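PDB 2WPX: ORF14 from Streptomyces clavuligerus, which binds acetyl-CoA and is probably an acyltransferase, built of two GCN5-related N-acetyltransferase domains in tandem, from the clavulanic acid biosynthesis pathway. Local coordinates for residues L280-L283 with L284-N288. Numbering follows the deposited sequence.
Sequences LGTL and LKLAN
Leu280, Gly281, Thr282 and Leu283 meet Leu284 to Ala287 within a single helix, a local contact between residues four apart. It is the first part of helix 280-295, which connects strand 263-271 to strand 301-307 in the second GNAT domain. Four consecutive i to i+4 backbone hydrogen bonds make the contact. The shortest runs from Leu284 N to Leu280 O, 2.7 Å, and Ala287 N reaches Leu283 O at 2.9 Å. Lys285 N bonds to Gly281 O at 3.0 Å. Leu286 N to Thr282 O is longer, 3.2 Å.

Between side chains, one contact is close. Thr282 and Leu286 lie side by side and point the same way, with Thr282 CG2 3.9 Å from Leu286 CD1. With chi1 of Thr282 at -61°, OG1 lies opposite the carbonyl carbon and beside the backbone N, which leaves the methyl to meet Leu286. Leu284 CG and Lys285 CG each sit beside their own backbone N, which lays the start of the chain over the carbonyl oxygen one turn back. Leu284 CG is 3.2 Å from Leu280 O, and Lys285 CG is 3.4 Å from Gly281 O.

The outer ends serve other neighbours. Leu284 packs on strands 234-242 and 247-256. Lys285 runs past helix 311-319, and its NZ hydrogen-bonds to Thr269 OG1. The backbone bonds therefore hold the turn, while carbon atoms of Leu284 and Lys285 lie against the oxygens of Leu280 and Gly281, and the buried lysine has its polar end satisfied by a strand residue.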
ATOM      1  N   LEU A 280      17.616  -4.814 -16.190  1.00 16.81           N
ATOM      2  CA  LEU A 280      17.596  -5.163 -14.769  1.00 16.05           C
ATOM      3  C   LEU A 280      16.181  -5.310 -14.190  1.00 15.48           C
ATOM      4  O   LEU A 280      15.906  -6.222 -13.429  1.00 15.22           O
ATOM      5  CB  LEU A 280      18.365  -4.105 -13.992  1.00 15.97           C
ATOM      6  CG  LEU A 280      19.842  -4.400 -13.787  1.00 16.01           C
ATOM      7  CD1 LEU A 280      20.356  -5.500 -14.687  1.00 17.12           C
ATOM      8  CD2 LEU A 280      20.707  -3.173 -13.808  1.00 15.37           C
ATOM      9  N   GLY A 281      15.254  -4.469 -14.597  1.00 16.26           N
ATOM     10  CA  GLY A 281      13.907  -4.556 -13.979  1.00 16.67           C
ATOM     11  C   GLY A 281      13.146  -5.828 -14.307  1.00 17.29           C
ATOM     12  O   GLY A 281      12.479  -6.408 -13.449  1.00 16.43           O
ATOM     13  N   THR A 282      13.212  -6.253 -15.575  1.00 18.13           N
ATOM     14  CA  THR A 282      12.675  -7.553 -15.940  1.00 18.70           C
ATOM     15  C   THR A 282      13.412  -8.683 -15.223  1.00 17.28           C
ATOM     16  O   THR A 282      12.808  -9.579 -14.701  1.00 17.01           O
ATOM     17  CB  THR A 282      12.695  -7.747 -17.461  1.00 20.47           C
ATOM     18  OG1 THR A 282      11.868  -6.727 -18.049  1.00 24.88           O
ATOM     19  CG2 THR A 282      12.106  -9.095 -17.828  1.00 21.02           C
ATOM     20  N   LEU A 283      14.731  -8.636 -15.186  1.00 17.58           N
ATOM     21  CA  LEU A 283      15.468  -9.739 -14.593  1.00 17.49           C
ATOM     22  C   LEU A 283      15.122  -9.817 -13.117  1.00 16.23           C
ATOM     23  O   LEU A 283      14.837 -10.871 -12.606  1.00 17.99           O
ATOM     24  CB  LEU A 283      16.975  -9.526 -14.736  1.00 17.68           C
ATOM     25  CG  LEU A 283      17.813 -10.398 -13.798  1.00 18.03           C
ATOM     26  CD1 LEU A 283      17.804 -11.843 -14.263  1.00 17.11           C
ATOM     27  CD2 LEU A 283      19.224  -9.861 -13.717  1.00 18.76           C
ATOM     28  N   LEU A 284      15.164  -8.675 -12.437  1.00 15.74           N
ATOM     29  CA  LEU A 284      14.832  -8.578 -11.038  1.00 14.81           C
ATOM     30  C   LEU A 284      13.389  -9.097 -10.696  1.00 14.88           C
ATOM     31  O   LEU A 284      13.225  -9.902  -9.792  1.00 14.57           O
ATOM     32  CB  LEU A 284      15.090  -7.144 -10.545  1.00 14.31           C
ATOM     33  CG  LEU A 284      16.569  -6.816 -10.304  1.00 15.64           C
ATOM     34  CD1 LEU A 284      16.711  -5.369  -9.874  1.00 15.91           C
ATOM     35  CD2 LEU A 284      17.248  -7.736  -9.248  1.00 12.39           C
ATOM     36  N   LYS A 285      12.363  -8.681 -11.425  1.00 15.95           N
ATOM     37  CA  LYS A 285      11.005  -9.157 -11.087  1.00 16.87           C
ATOM     38  C   LYS A 285      10.836 -10.641 -11.268  1.00 16.39           C
ATOM     39  O   LYS A 285      10.186 -11.300 -10.438  1.00 15.55           O
ATOM     40  CB  LYS A 285       9.908  -8.430 -11.864  1.00 18.14           C
ATOM     41  CG  LYS A 285       9.785  -7.002 -11.498  1.00 18.81           C
ATOM     42  CD  LYS A 285       8.859  -6.372 -12.502  1.00 24.05           C
ATOM     43  CE  LYS A 285       7.976  -5.326 -11.847  1.00 26.55           C
ATOM     44  NZ  LYS A 285       8.790  -4.128 -11.856  1.00 26.31           N
ATOM     45  N   LEU A 286      11.440 -11.175 -12.338  1.00 17.35           N
ATOM     46  CA  LEU A 286      11.299 -12.587 -12.635  1.00 17.56           C
ATOM     47  C   LEU A 286      12.114 -13.407 -11.670  1.00 17.19           C
ATOM     48  O   LEU A 286      11.623 -14.432 -11.190  1.00 17.92           O
ATOM     49  CB  LEU A 286      11.694 -12.908 -14.056  1.00 19.26           C
ATOM     50  CG  LEU A 286      10.606 -12.532 -15.043  1.00 19.08           C
ATOM     51  CD1 LEU A 286      11.258 -12.614 -16.391  1.00 18.44           C
ATOM     52  CD2 LEU A 286       9.429 -13.499 -14.967  1.00 13.04           C
ATOM     53  N   ALA A 287      13.338 -12.977 -11.361  1.00 15.97           N
ATOM     54  CA  ALA A 287      14.124 -13.727 -10.371  1.00 15.82           C
ATOM     55  C   ALA A 287      13.450 -13.656  -9.000  1.00 14.91           C
ATOM     56  O   ALA A 287      13.378 -14.662  -8.309  1.00 15.61           O
ATOM     57  CB  ALA A 287      15.621 -13.184 -10.278  1.00 14.97           C
ATOM     58  N   ASN A 288      12.974 -12.475  -8.593  1.00 14.46           N
ATOM     59  CA  ASN A 288      12.275 -12.374  -7.291  1.00 15.36           C
ATOM     60  C   ASN A 288      10.963 -13.171  -7.237  1.00 15.70           C
ATOM     61  O   ASN A 288      10.621 -13.718  -6.201  1.00 16.25           O
ATOM     62  CB  ASN A 288      11.987 -10.928  -6.906  1.00 14.84           C
ATOM     63  CG  ASN A 288      12.011 -10.707  -5.377  1.00 16.65           C
ATOM     64  OD1 ASN A 288      11.192  -9.945  -4.837  1.00 20.26           O
ATOM     65  ND2 ASN A 288      12.953 -11.367  -4.683  1.00 10.39           N
TER